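Local coordinates for deacylase (Burkholderia multivorans, PDB 5THW), which probably removes the carbamoyl group from N-carbamoyl-L-amino acids by hydrolysis, as a dimeric, two-zinc amidase of the peptidase M20 family, and holds N-(aminocarbonyl)-beta-alanine in its pocket, at residues M37-I42 against R63-R68; I212-I217 against S375-D380; R222-V227 against I414-N419; G281-G286 against A317-A322; F304-R309 against A321-G326. One frame throughout, in Å; residues are numbered along the deposited sequence.

Interaction 1 of 5, residues M37-I42 against R63-R68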
# COMPACT_ATOMS: atom_id res chain seq x y z
N MET A 37 -25.21 -4.32 -24.11
CA MET A 37 -24.69 -2.97 -24.30
C MET A 37 -25.34 -1.98 -23.34
O MET A 37 -24.69 -1.02 -22.90
CB MET A 37 -24.90 -2.51 -25.74
CG MET A 37 -24.25 -3.41 -26.78
SD MET A 37 -22.46 -3.54 -26.59
CE MET A 37 -22.29 -5.13 -25.78
N GLU A 38 -26.61 -2.19 -23.01
CA GLU A 38 -27.29 -1.27 -22.11
C GLU A 38 -26.77 -1.41 -20.68
O GLU A 38 -26.57 -0.41 -19.98
CB GLU A 38 -28.80 -1.51 -22.18
CG GLU A 38 -29.61 -0.40 -21.57
CD GLU A 38 -29.40 0.91 -22.32
OE1 GLU A 38 -29.18 0.85 -23.55
OE2 GLU A 38 -29.46 1.98 -21.67
N MET A 39 -26.56 -2.66 -20.23
CA MET A 39 -26.01 -2.90 -18.90
C MET A 39 -24.58 -2.39 -18.77
O MET A 39 -24.16 -2.01 -17.68
CB MET A 39 -26.06 -4.39 -18.57
CG MET A 39 -27.39 -4.85 -18.01
SD MET A 39 -27.74 -4.12 -16.41
CE MET A 39 -26.29 -4.59 -15.48
N ALA A 40 -23.83 -2.36 -19.88
CA ALA A 40 -22.45 -1.89 -19.84
C ALA A 40 -22.36 -0.41 -19.51
O ALA A 40 -21.28 0.05 -19.13
CB ALA A 40 -21.76 -2.19 -21.18
N LYS A 41 -23.45 0.33 -19.66
CA LYS A 41 -23.43 1.75 -19.29
C LYS A 41 -23.34 1.93 -17.78
O LYS A 41 -22.79 2.94 -17.32
CB LYS A 41 -24.67 2.45 -19.83
CG LYS A 41 -24.83 2.41 -21.33
CD LYS A 41 -26.12 3.13 -21.75
CE LYS A 41 -26.26 3.19 -23.27
NZ LYS A 41 -27.46 3.95 -23.70
N ILE A 42 -23.86 0.98 -17.00
CA ILE A 42 -23.92 1.07 -15.54
C ILE A 42 -22.56 0.67 -14.99
O ILE A 42 -22.23 -0.52 -14.91
CB ILE A 42 -25.04 0.19 -14.97
CG1 ILE A 42 -26.40 0.60 -15.55
CG2 ILE A 42 -25.06 0.26 -13.45
CD1 ILE A 42 -27.52 -0.33 -15.15
N ARG A 63 -28.90 -4.19 -10.66
CA ARG A 63 -29.93 -5.10 -10.18
C ARG A 63 -31.32 -4.58 -10.51
O ARG A 63 -32.13 -5.31 -11.10
CB ARG A 63 -29.80 -5.31 -8.67
CG ARG A 63 -28.57 -6.10 -8.25
CD ARG A 63 -28.34 -5.98 -6.76
NE ARG A 63 -27.33 -6.92 -6.29
CZ ARG A 63 -27.60 -8.02 -5.60
NH1 ARG A 63 -28.87 -8.32 -5.30
NH2 ARG A 63 -26.62 -8.82 -5.20
N ASP A 64 -31.59 -3.31 -10.20
CA ASP A 64 -32.93 -2.75 -10.43
C ASP A 64 -33.31 -2.84 -11.91
O ASP A 64 -34.46 -3.15 -12.25
CB ASP A 64 -33.01 -1.29 -9.96
CG ASP A 64 -32.88 -1.14 -8.45
OD1 ASP A 64 -33.15 -2.11 -7.71
OD2 ASP A 64 -32.51 -0.04 -8.00
N LEU A 65 -32.35 -2.59 -12.80
CA LEU A 65 -32.63 -2.63 -14.23
C LEU A 65 -32.94 -4.05 -14.69
O LEU A 65 -33.85 -4.26 -15.52
CB LEU A 65 -31.46 -2.05 -15.01
CG LEU A 65 -31.70 -1.96 -16.51
CD1 LEU A 65 -32.99 -1.16 -16.79
CD2 LEU A 65 -30.51 -1.33 -17.19
N ILE A 66 -32.20 -5.04 -14.19
CA ILE A 66 -32.45 -6.43 -14.56
C ILE A 66 -33.82 -6.88 -14.06
O ILE A 66 -34.58 -7.55 -14.78
CB ILE A 66 -31.33 -7.34 -14.03
CG1 ILE A 66 -30.00 -6.98 -14.70
CG2 ILE A 66 -31.67 -8.80 -14.25
CD1 ILE A 66 -28.82 -7.66 -14.04
N VAL A 67 -34.15 -6.52 -12.82
CA VAL A 67 -35.45 -6.88 -12.25
C VAL A 67 -36.58 -6.26 -13.07
O VAL A 67 -37.58 -6.92 -13.36
CB VAL A 67 -35.52 -6.44 -10.78
CG1 VAL A 67 -36.94 -6.46 -10.27
CG2 VAL A 67 -34.64 -7.35 -9.93
N ARG A 68 -36.41 -5.00 -13.48
CA ARG A 68 -37.43 -4.34 -14.29
C ARG A 68 -37.61 -5.01 -15.64
O ARG A 68 -38.74 -5.20 -16.11
CB ARG A 68 -37.11 -2.85 -14.45
CG ARG A 68 -37.91 -2.17 -15.54
CD ARG A 68 -37.88 -0.67 -15.40
NE ARG A 68 -36.77 -0.07 -16.14
CZ ARG A 68 -36.74 0.10 -17.45
NH1 ARG A 68 -35.68 0.64 -18.03
NH2 ARG A 68 -37.78 -0.27 -18.19
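Met-39 reaches from the end of helix 29-39 to Leu-65 and Ile-66 on helix 57-72. CB leaves the backbone with no close partner on the facing helix, and CG still lies 4.8 Å from Leu-65 CD2. The next atom does the work: SD fits against two branches at once, 4.0 Å from Leu-65 CD2 and 4.0 Å from Ile-66 CG1. Bends of the same sense at chi2 (-65°) and chi3 (-56°) fold the chain compactly, and its terminal CE comes to about 4.2 Å from Ile-66 CD1. The methionine runs antiparallel past the leucine but crosses the isoleucine nearly at a right angle. This is helix-helix packing in the zinc-binding part of an M20 enzyme, where the pair lies over helix 117-132: Met-39 also rests on Ile-117 and Leu-121, and Ile-66 on Ile-117 and Val-120. The side chain of Ile-66 is about 9 Å from that of the zinc ligand His-104, so the contact is near the metal site without being part of it. Leu-65 has its CB directed toward the other segment, with CG anti to the backbone N (chi1 -176°). Its CD2 is shared: Ile-42, placed by a type I turn from Met-39 to Ile-42, sets CD1 3.8 Å from the same methyl.

Interaction 2 of 5, residues I212-I217 against S375-D380. With URP (N-(aminocarbonyl)-beta-alanine), chain G.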
# COMPACT_ATOMS: atom_id res chain seq x y z
N ILE A 212 -18.62 -16.63 -20.42
CA ILE A 212 -17.45 -16.57 -21.30
C ILE A 212 -16.31 -17.38 -20.69
O ILE A 212 -16.19 -17.51 -19.46
CB ILE A 212 -16.99 -15.13 -21.57
CG1 ILE A 212 -16.67 -14.42 -20.25
CG2 ILE A 212 -18.03 -14.37 -22.39
CD1 ILE A 212 -15.64 -13.32 -20.39
N GLU A 213 -15.45 -17.93 -21.56
CA GLU A 213 -14.41 -18.85 -21.11
C GLU A 213 -13.45 -18.19 -20.14
O GLU A 213 -12.95 -18.84 -19.21
CB GLU A 213 -13.63 -19.39 -22.32
CG GLU A 213 -12.55 -20.40 -21.93
CD GLU A 213 -11.57 -20.68 -23.06
OE1 GLU A 213 -11.96 -20.58 -24.24
OE2 GLU A 213 -10.40 -21.00 -22.75
N GLN A 214 -13.16 -16.91 -20.34
CA GLN A 214 -12.12 -16.18 -19.61
C GLN A 214 -10.73 -16.75 -19.88
O GLN A 214 -9.79 -16.45 -19.14
CB GLN A 214 -12.43 -16.13 -18.11
CG GLN A 214 -13.88 -15.75 -17.82
CD GLN A 214 -14.21 -15.70 -16.34
OE1 GLN A 214 -14.42 -16.74 -15.71
NE2 GLN A 214 -14.30 -14.49 -15.78
N GLY A 215 -10.61 -17.55 -20.94
CA GLY A 215 -9.35 -18.12 -21.38
C GLY A 215 -9.30 -18.19 -22.89
O GLY A 215 -10.28 -17.89 -23.58
N PRO A 216 -8.16 -18.61 -23.45
CA PRO A 216 -7.94 -18.55 -24.90
C PRO A 216 -8.26 -19.81 -25.71
O PRO A 216 -8.07 -19.78 -26.93
CB PRO A 216 -6.44 -18.26 -24.97
CG PRO A 216 -5.89 -19.03 -23.82
CD PRO A 216 -6.93 -18.97 -22.72
N ILE A 217 -8.72 -20.89 -25.08
CA ILE A 217 -8.77 -22.19 -25.75
C ILE A 217 -9.78 -22.20 -26.90
O ILE A 217 -9.45 -22.58 -28.03
CB ILE A 217 -9.08 -23.30 -24.72
CG1 ILE A 217 -7.99 -23.33 -23.65
CG2 ILE A 217 -9.20 -24.65 -25.42
CD1 ILE A 217 -8.14 -24.47 -22.68
N SER A 375 -13.38 -25.57 -16.64
CA SER A 375 -13.51 -24.16 -16.28
C SER A 375 -12.36 -23.70 -15.39
O SER A 375 -12.15 -24.24 -14.30
CB SER A 375 -14.83 -23.90 -15.59
OG SER A 375 -14.85 -22.59 -15.08
N GLY A 376 -11.62 -22.68 -15.85
CA GLY A 376 -10.51 -22.15 -15.08
C GLY A 376 -10.90 -21.27 -13.92
O GLY A 376 -10.08 -21.06 -13.01
N ALA A 377 -12.12 -20.76 -13.91
CA ALA A 377 -12.60 -19.89 -12.85
C ALA A 377 -13.71 -20.59 -12.09
O ALA A 377 -14.29 -21.58 -12.54
CB ALA A 377 -13.11 -18.55 -13.40
N GLY A 378 -14.00 -20.05 -10.91
CA GLY A 378 -15.10 -20.53 -10.11
C GLY A 378 -16.37 -19.81 -10.53
O GLY A 378 -16.34 -18.63 -10.89
N HIS A 379 -17.48 -20.53 -10.48
CA HIS A 379 -18.75 -19.94 -10.82
C HIS A 379 -19.76 -20.42 -9.80
O HIS A 379 -19.54 -21.41 -9.10
CB HIS A 379 -19.18 -20.31 -12.26
CG HIS A 379 -18.12 -20.03 -13.28
ND1 HIS A 379 -17.82 -18.75 -13.72
CD2 HIS A 379 -17.29 -20.86 -13.96
CE1 HIS A 379 -16.85 -18.81 -14.61
NE2 HIS A 379 -16.51 -20.08 -14.78
N ASP A 380 -20.87 -19.69 -9.70
CA ASP A 380 -21.96 -20.10 -8.82
C ASP A 380 -22.45 -21.51 -9.15
O ASP A 380 -22.95 -22.21 -8.26
CB ASP A 380 -23.08 -19.07 -8.90
CG ASP A 380 -22.61 -17.67 -8.49
OD1 ASP A 380 -22.18 -17.49 -7.32
OD2 ASP A 380 -22.64 -16.75 -9.35
O2 URP G . -14.35 -14.62 -12.81
C2 URP G . -15.29 -14.99 -12.13
N3 URP G . -16.50 -14.47 -12.29
N1 URP G . -15.14 -15.90 -11.18
C6 URP G . -14.83 -15.51 -9.81
C5 URP G . -14.24 -16.66 -9.00
C4 URP G . -12.86 -16.92 -9.55
O42 URP G . -12.67 -17.97 -10.21
O41 URP G . -11.96 -16.08 -9.31
O HOH W 1 -11.95 -21.40 -18.57
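Gln-214 lays its amide beside the imidazole of His-379, the two side chains running past each other in opposite directions with their planes 35° apart. The carboxamide oxygen is the part that meets the facing loop: OE1 lies at the rim of the ring, near its plane and 3.4 Å from His-379 CE1, and 3.2 Å from the methyl CB of Ala-377. The other branch of the amide is turned to the ligand, NE2 donating to O2 of N-(aminocarbonyl)-beta-alanine at 3.0 Å (157°). A second bond, to Ser-402 OG, helps fix the flip of the amide. From the opposing loop, the backbone of Gly-378 holds the same ligand at two points: its N donates almost straight to carboxylate O42 (2.6 Å, 171°), and its O accepts from N1 (3.0 Å). A water also bridges the two loops, donating to Glu-213 O and accepting from Gly-376 N. His-247 of the second subunit packs on both Gln-214 and Ala-377 and also bonds to the ligand. Two loops following strands 206-212 and 370-375 thus grip the carbamoyl and carboxylate ends beside two zinc ions, the composite active site of a dimeric M20 amidase.

Interaction 3 of 5, residues R222-V227 against I414-N419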
# COMPACT_ATOMS: atom_id res chain seq x y z
N ARG A 222 -10.87 -22.24 -32.75
CA ARG A 222 -11.99 -21.84 -33.60
C ARG A 222 -13.24 -22.64 -33.25
O ARG A 222 -13.97 -23.11 -34.13
CB ARG A 222 -11.64 -21.97 -35.09
N LYS A 223 -13.48 -22.81 -31.95
CA LYS A 223 -14.67 -23.48 -31.44
C LYS A 223 -15.64 -22.44 -30.89
O LYS A 223 -15.22 -21.46 -30.28
CB LYS A 223 -14.31 -24.49 -30.35
CG LYS A 223 -13.47 -25.67 -30.84
CD LYS A 223 -14.21 -26.41 -31.94
CE LYS A 223 -13.82 -27.86 -32.00
NZ LYS A 223 -14.03 -28.37 -33.38
N THR A 224 -16.92 -22.65 -31.16
CA THR A 224 -17.94 -21.70 -30.73
C THR A 224 -18.48 -21.99 -29.34
O THR A 224 -18.75 -21.05 -28.57
CB THR A 224 -19.07 -21.67 -31.76
OG1 THR A 224 -18.55 -21.22 -33.01
CG2 THR A 224 -20.19 -20.74 -31.31
N ILE A 225 -18.64 -23.26 -28.97
CA ILE A 225 -19.23 -23.63 -27.69
C ILE A 225 -18.26 -24.52 -26.94
O ILE A 225 -17.75 -25.50 -27.49
CB ILE A 225 -20.59 -24.33 -27.88
CG1 ILE A 225 -21.61 -23.37 -28.50
CG2 ILE A 225 -21.09 -24.89 -26.55
CD1 ILE A 225 -21.96 -22.18 -27.61
N GLY A 226 -18.02 -24.20 -25.67
CA GLY A 226 -17.26 -25.05 -24.79
C GLY A 226 -18.21 -25.83 -23.90
O GLY A 226 -18.97 -25.25 -23.13
N VAL A 227 -18.16 -27.16 -24.02
CA VAL A 227 -19.00 -28.03 -23.20
C VAL A 227 -18.26 -28.25 -21.87
O VAL A 227 -17.39 -29.12 -21.77
CB VAL A 227 -19.30 -29.35 -23.91
CG1 VAL A 227 -20.23 -30.22 -23.08
CG2 VAL A 227 -19.90 -29.06 -25.28
N ILE A 414 -21.98 -14.66 -28.45
CA ILE A 414 -23.03 -14.37 -27.48
C ILE A 414 -24.34 -15.05 -27.88
O ILE A 414 -25.00 -15.69 -27.05
CB ILE A 414 -23.22 -12.84 -27.36
CG1 ILE A 414 -21.95 -12.19 -26.79
CG2 ILE A 414 -24.44 -12.50 -26.52
CD1 ILE A 414 -21.43 -12.82 -25.52
N GLU A 415 -24.71 -14.95 -29.16
CA GLU A 415 -25.96 -15.54 -29.61
C GLU A 415 -25.92 -17.07 -29.55
O GLU A 415 -26.91 -17.70 -29.18
CB GLU A 415 -26.27 -15.08 -31.04
CG GLU A 415 -27.50 -15.76 -31.63
CD GLU A 415 -27.84 -15.22 -32.99
OE1 GLU A 415 -27.01 -14.47 -33.55
OE2 GLU A 415 -28.93 -15.55 -33.51
N ALA A 416 -24.79 -17.67 -29.91
CA ALA A 416 -24.71 -19.13 -29.97
C ALA A 416 -24.79 -19.75 -28.58
O ALA A 416 -25.48 -20.77 -28.39
CB ALA A 416 -23.44 -19.56 -30.68
N GLY A 417 -24.10 -19.17 -27.60
CA GLY A 417 -24.17 -19.70 -26.25
C GLY A 417 -25.56 -19.62 -25.65
O GLY A 417 -25.99 -20.51 -24.92
N ALA A 418 -26.30 -18.55 -25.97
CA ALA A 418 -27.67 -18.43 -25.49
C ALA A 418 -28.58 -19.47 -26.12
O ALA A 418 -29.49 -19.98 -25.45
CB ALA A 418 -28.20 -17.02 -25.76
N ASN A 419 -28.34 -19.82 -27.38
CA ASN A 419 -29.14 -20.86 -28.02
C ASN A 419 -28.89 -22.21 -27.35
O ASN A 419 -29.83 -22.97 -27.11
CB ASN A 419 -28.85 -20.90 -29.52
CG ASN A 419 -29.67 -19.87 -30.30
OD1 ASN A 419 -30.79 -19.54 -29.92
ND2 ASN A 419 -29.10 -19.37 -31.39
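Where the chain enters strand 225-242, in the alpha/beta part of the M20 fold, Thr-224, just before the strand, and Ile-225, its first residue, lean on helix 411-429 through Ala-416 and Gly-417. The chain has just left helix 217-220 through a Schellman motif, with Arg-222 at positive phi, and two residues later it is against helix 411-429. Small residues permit a close approach: the CA atoms of Ile-225 and Gly-417 are 6.5 Å apart. Thr-224 presents its methyl rather than its hydroxyl. With CG2 anti to the backbone N, that methyl points at the helix and touches Ala-416 CB at 3.5 Å. Ile-225 uses the end of its longer branch. Its CD1, swung round by a chi2 of -65°, sits 3.6 Å from Gly-417 CA and 3.7 Å from Gly-417 N, directly on helix backbone that bears no side chain. The same methyl is 3.9 Å from the carbonyl carbon of Ala-416. No hydrogen bond crosses the contact, which is apolar packing of branched side chains onto a turn of helix that offers a methyl and a glycine. Around it, Tyr-368 touches both Ile-225 and Ala-416, and Ala-363 of helix 353-366 also packs on Ile-225. Strand 370-375 pairs alongside in parallel, while helix 29-39 packs against helix 411-429 through Ile-414 and Ala-418.

Interaction 4 of 5, residues G281-G286 against A317-A322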
# COMPACT_ATOMS: atom_id res chain seq x y z
N GLY A 281 -1.34 -25.38 -13.43
CA GLY A 281 -1.21 -24.70 -12.16
C GLY A 281 -1.46 -23.21 -12.30
O GLY A 281 -1.01 -22.57 -13.25
N CYS A 282 -2.17 -22.65 -11.33
CA CYS A 282 -2.44 -21.22 -11.30
C CYS A 282 -2.03 -20.68 -9.95
O CYS A 282 -2.39 -21.26 -8.92
CB CYS A 282 -3.93 -20.95 -11.56
SG CYS A 282 -4.56 -21.56 -13.15
N ALA A 283 -1.28 -19.58 -9.95
CA ALA A 283 -0.82 -18.99 -8.69
C ALA A 283 -0.65 -17.48 -8.86
O ALA A 283 -0.01 -17.03 -9.81
CB ALA A 283 0.49 -19.65 -8.24
N THR A 284 -1.25 -16.70 -7.96
CA THR A 284 -1.25 -15.25 -8.10
C THR A 284 -1.32 -14.57 -6.74
O THR A 284 -2.01 -15.04 -5.83
CB THR A 284 -2.41 -14.76 -8.98
OG1 THR A 284 -2.45 -15.53 -10.18
CG2 THR A 284 -2.24 -13.29 -9.34
N VAL A 285 -0.60 -13.46 -6.60
CA VAL A 285 -0.78 -12.51 -5.51
C VAL A 285 -1.37 -11.24 -6.11
O VAL A 285 -0.69 -10.51 -6.83
CB VAL A 285 0.53 -12.22 -4.76
CG1 VAL A 285 0.31 -11.09 -3.75
CG2 VAL A 285 1.06 -13.48 -4.08
N GLY A 286 -2.66 -11.02 -5.86
CA GLY A 286 -3.37 -9.90 -6.45
C GLY A 286 -3.56 -8.69 -5.55
O GLY A 286 -3.75 -7.58 -6.05
N ALA A 317 -3.29 -29.55 -3.19
CA ALA A 317 -2.78 -29.70 -1.83
C ALA A 317 -1.25 -29.63 -1.78
O ALA A 317 -0.69 -29.15 -0.79
CB ALA A 317 -3.26 -31.01 -1.22
N GLN A 318 -0.57 -30.10 -2.83
CA GLN A 318 0.89 -29.96 -2.88
C GLN A 318 1.30 -28.50 -2.95
O GLN A 318 2.27 -28.09 -2.30
CB GLN A 318 1.45 -30.71 -4.08
CG GLN A 318 1.58 -32.22 -3.92
CD GLN A 318 1.52 -32.95 -5.24
OE1 GLN A 318 2.01 -32.46 -6.26
NE2 GLN A 318 0.93 -34.14 -5.23
N MET A 319 0.56 -27.70 -3.72
CA MET A 319 0.84 -26.27 -3.78
C MET A 319 0.62 -25.63 -2.41
O MET A 319 1.39 -24.76 -2.00
CB MET A 319 -0.05 -25.61 -4.84
CG MET A 319 0.24 -26.10 -6.25
SD MET A 319 -1.05 -25.65 -7.43
CE MET A 319 -0.61 -23.95 -7.77
N ASP A 320 -0.41 -26.07 -1.69
CA ASP A 320 -0.66 -25.60 -0.33
C ASP A 320 0.53 -25.88 0.58
O ASP A 320 0.97 -25.00 1.34
CB ASP A 320 -1.92 -26.25 0.22
CG ASP A 320 -2.07 -26.03 1.71
OD1 ASP A 320 -2.50 -24.93 2.11
OD2 ASP A 320 -1.72 -26.95 2.48
N ALA A 321 1.06 -27.10 0.53
CA ALA A 321 2.19 -27.48 1.39
C ALA A 321 3.44 -26.67 1.04
O ALA A 321 4.18 -26.25 1.94
CB ALA A 321 2.47 -28.97 1.26
N ALA A 322 3.69 -26.46 -0.25
CA ALA A 322 4.85 -25.66 -0.64
C ALA A 322 4.71 -24.22 -0.14
O ALA A 322 5.69 -23.62 0.32
CB ALA A 322 5.02 -25.70 -2.16
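Met-319, on helix 313-334, meets Gly-281, Cys-282 and Ala-283 almost wholly through the methyl at its tip. Contact with the backbone comes first: CE stands 3.4 Å from Cys-282 O and 4.1 Å from Cys-282 N, as van der Waals packing against the peptide framework of the strand. The carbonyl has its main partner elsewhere, in a backbone hydrogen bond with Arg-309 on the adjoining strand, and the methyl is simply packed beside it. Apolar contacts on either side of Cys-282 in the sequence are looser. CE is 4.5 Å from Ala-283 CB and equally far from Gly-281 CA. Torsions explain the reach: the chain is extended at chi2 (166°) and then turns at chi3 (80°), carrying CE along the strand. No hydrogen bond joins the two segments. The CB of Cys-282 is directed away from the helix, and its side chain packs on Gly-249 of the second subunit, while Thr-284 OG1 is hydrogen-bonded to Arg-256 NH1 of that subunit. The helix therefore meets a strand that also takes part in the dimer interface, within the dimerisation region of the M20 family. Helix 259-275 lies next to it, with Ile-273 touching Met-319 and Val-270 touching Ala-283, while Phe-308 of the neighbouring strand 297-310 packs on both Met-319 and Ala-283.

Interaction 5 of 5, residues F304-R309 against A321-G326. With URP (N-(aminocarbonyl)-beta-alanine), chain G.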
# COMPACT_ATOMS: atom_id res chain seq x y z
N PHE A 304 -1.41 -9.50 2.48
CA PHE A 304 -1.51 -9.83 1.06
C PHE A 304 -2.24 -11.15 0.90
O PHE A 304 -2.42 -11.91 1.85
CB PHE A 304 -0.13 -9.84 0.39
CG PHE A 304 0.79 -10.91 0.90
CD1 PHE A 304 1.53 -10.72 2.05
CD2 PHE A 304 0.95 -12.10 0.19
CE1 PHE A 304 2.41 -11.71 2.51
CE2 PHE A 304 1.81 -13.08 0.64
CZ PHE A 304 2.54 -12.89 1.80
N THR A 305 -2.66 -11.43 -0.33
CA THR A 305 -3.47 -12.60 -0.63
C THR A 305 -2.73 -13.55 -1.57
O THR A 305 -1.82 -13.15 -2.30
CB THR A 305 -4.82 -12.19 -1.24
OG1 THR A 305 -4.59 -11.51 -2.48
CG2 THR A 305 -5.56 -11.25 -0.29
N VAL A 306 -3.14 -14.82 -1.53
CA VAL A 306 -2.62 -15.87 -2.39
C VAL A 306 -3.79 -16.60 -3.04
O VAL A 306 -4.78 -16.91 -2.38
CB VAL A 306 -1.72 -16.85 -1.61
CG1 VAL A 306 -1.35 -18.05 -2.48
CG2 VAL A 306 -0.44 -16.15 -1.11
N ASP A 307 -3.66 -16.86 -4.34
CA ASP A 307 -4.67 -17.53 -5.15
C ASP A 307 -4.01 -18.77 -5.76
O ASP A 307 -3.08 -18.64 -6.56
CB ASP A 307 -5.18 -16.57 -6.23
CG ASP A 307 -6.29 -17.17 -7.11
OD1 ASP A 307 -7.37 -16.54 -7.22
OD2 ASP A 307 -6.09 -18.25 -7.71
N PHE A 308 -4.45 -19.96 -5.35
CA PHE A 308 -3.98 -21.22 -5.92
C PHE A 308 -5.13 -21.92 -6.64
O PHE A 308 -6.26 -21.95 -6.14
CB PHE A 308 -3.41 -22.15 -4.85
CG PHE A 308 -2.01 -21.83 -4.41
CD1 PHE A 308 -1.19 -21.03 -5.19
CD2 PHE A 308 -1.50 -22.37 -3.24
CE1 PHE A 308 0.11 -20.74 -4.78
CE2 PHE A 308 -0.20 -22.10 -2.84
CZ PHE A 308 0.61 -21.28 -3.61
N ARG A 309 -4.84 -22.48 -7.81
CA ARG A 309 -5.84 -23.24 -8.55
C ARG A 309 -5.19 -24.43 -9.23
O ARG A 309 -4.05 -24.34 -9.68
CB ARG A 309 -6.56 -22.39 -9.60
CG ARG A 309 -7.17 -21.12 -9.05
CD ARG A 309 -7.90 -20.30 -10.08
NE ARG A 309 -8.13 -18.96 -9.56
CZ ARG A 309 -9.19 -18.21 -9.85
NH1 ARG A 309 -10.14 -18.69 -10.66
NH2 ARG A 309 -9.31 -17.00 -9.33
N ALA A 321 1.06 -27.10 0.53
CA ALA A 321 2.19 -27.48 1.39
C ALA A 321 3.44 -26.67 1.04
O ALA A 321 4.18 -26.25 1.94
CB ALA A 321 2.47 -28.97 1.26
N ALA A 322 3.69 -26.46 -0.25
CA ALA A 322 4.85 -25.66 -0.64
C ALA A 322 4.71 -24.22 -0.14
O ALA A 322 5.69 -23.62 0.32
CB ALA A 322 5.02 -25.70 -2.16
N LEU A 323 3.50 -23.67 -0.19
CA LEU A 323 3.28 -22.30 0.26
C LEU A 323 3.54 -22.16 1.76
O LEU A 323 4.26 -21.26 2.19
CB LEU A 323 1.86 -21.85 -0.07
CG LEU A 323 1.47 -20.50 0.56
CD1 LEU A 323 2.25 -19.36 -0.09
CD2 LEU A 323 -0.02 -20.26 0.45
N ARG A 324 2.94 -23.04 2.56
CA ARG A 324 3.11 -22.96 4.01
C ARG A 324 4.56 -23.17 4.42
O ARG A 324 5.04 -22.54 5.37
CB ARG A 324 2.20 -23.98 4.70
CG ARG A 324 0.73 -23.66 4.51
CD ARG A 324 -0.14 -24.79 5.00
NE ARG A 324 -1.55 -24.59 4.69
CZ ARG A 324 -2.41 -23.97 5.48
NH1 ARG A 324 -2.01 -23.49 6.65
NH2 ARG A 324 -3.67 -23.84 5.09
N ASP A 325 5.26 -24.08 3.73
CA ASP A 325 6.68 -24.30 4.02
C ASP A 325 7.53 -23.09 3.62
O ASP A 325 8.39 -22.65 4.39
CB ASP A 325 7.17 -25.56 3.29
CG ASP A 325 8.62 -25.89 3.61
OD1 ASP A 325 8.88 -26.51 4.66
OD2 ASP A 325 9.50 -25.50 2.81
N GLY A 326 7.30 -22.55 2.42
CA GLY A 326 8.09 -21.41 1.98
C GLY A 326 7.83 -20.15 2.79
O GLY A 326 8.75 -19.37 3.03
O2 URP G . -14.35 -14.62 -12.81
C2 URP G . -15.29 -14.99 -12.13
N3 URP G . -16.50 -14.47 -12.29
N1 URP G . -15.14 -15.90 -11.18
C6 URP G . -14.83 -15.51 -9.81
C5 URP G . -14.24 -16.66 -9.00
C4 URP G . -12.86 -16.92 -9.55
O42 URP G . -12.67 -17.97 -10.21
O41 URP G . -11.96 -16.08 -9.31
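Residues 304-309 of strand 297-310 pack against helix 313-334 with Val-306 and Leu-323 closest, their CA atoms 9.1 Å apart. Leu-323 fills that gap. Its CG is anti to the backbone N (chi1 171°), and CD2 reaches out to meet Val-306 CG1 tip to tip at 3.9 Å. The ring of Phe-308 turns an edge to the helix, CE2 lying 3.5 Å from Leu-323 CB, which sits near the ring plane. One face of that ring is occupied by Val-306 CG1, 3.8 Å above its centre, so valine, leucine and phenylalanine interlock. Asp-307 and Arg-309, the alternate residues of the strand, serve the ligand instead. Asp-307 receives Arg-309 side-on, NE to OD2 at 2.8 Å and NH2 to OD1 at 2.9 Å, both through syn lone pairs. This paired grip probably fixes the rotation of the guanidinium, which binds the ligand carboxylate, NH1 to URP O42 (2.7 Å) and NH2 to URP O41 (2.8 Å). One side of the strand thus packs on a helix while the other binds ligand. Strands 225-242 and 282-291 flank this strand; helix 259-275 adds Val-270 against Val-306, and Ala-248 and Gly-249 of the second subunit pack on Asp-307 and Arg-309.

Interactions 4 and 5 form one unit, centres about 5 Å apart, because they share helix 313-334 and their strands pair, Thr-284 O lying 2.9 Å from Asp-307 N in a probable hydrogen bond. Interaction 5 reaches the pocket of interaction 2 through Arg-309, whose NH1 is 3.5 Å from Ala-377 CA; both contribute to binding the same ligand, and both touch the second subunit. Interaction 3 has its centre about 13 Å from that of interaction 2. Interaction 1 is more remote, the side chain of Ile-66 about 13 Å from a zinc ion, its centre about 23 Å from that of interaction 2 and about 36 Å from that of interaction 4, across the chain's centre.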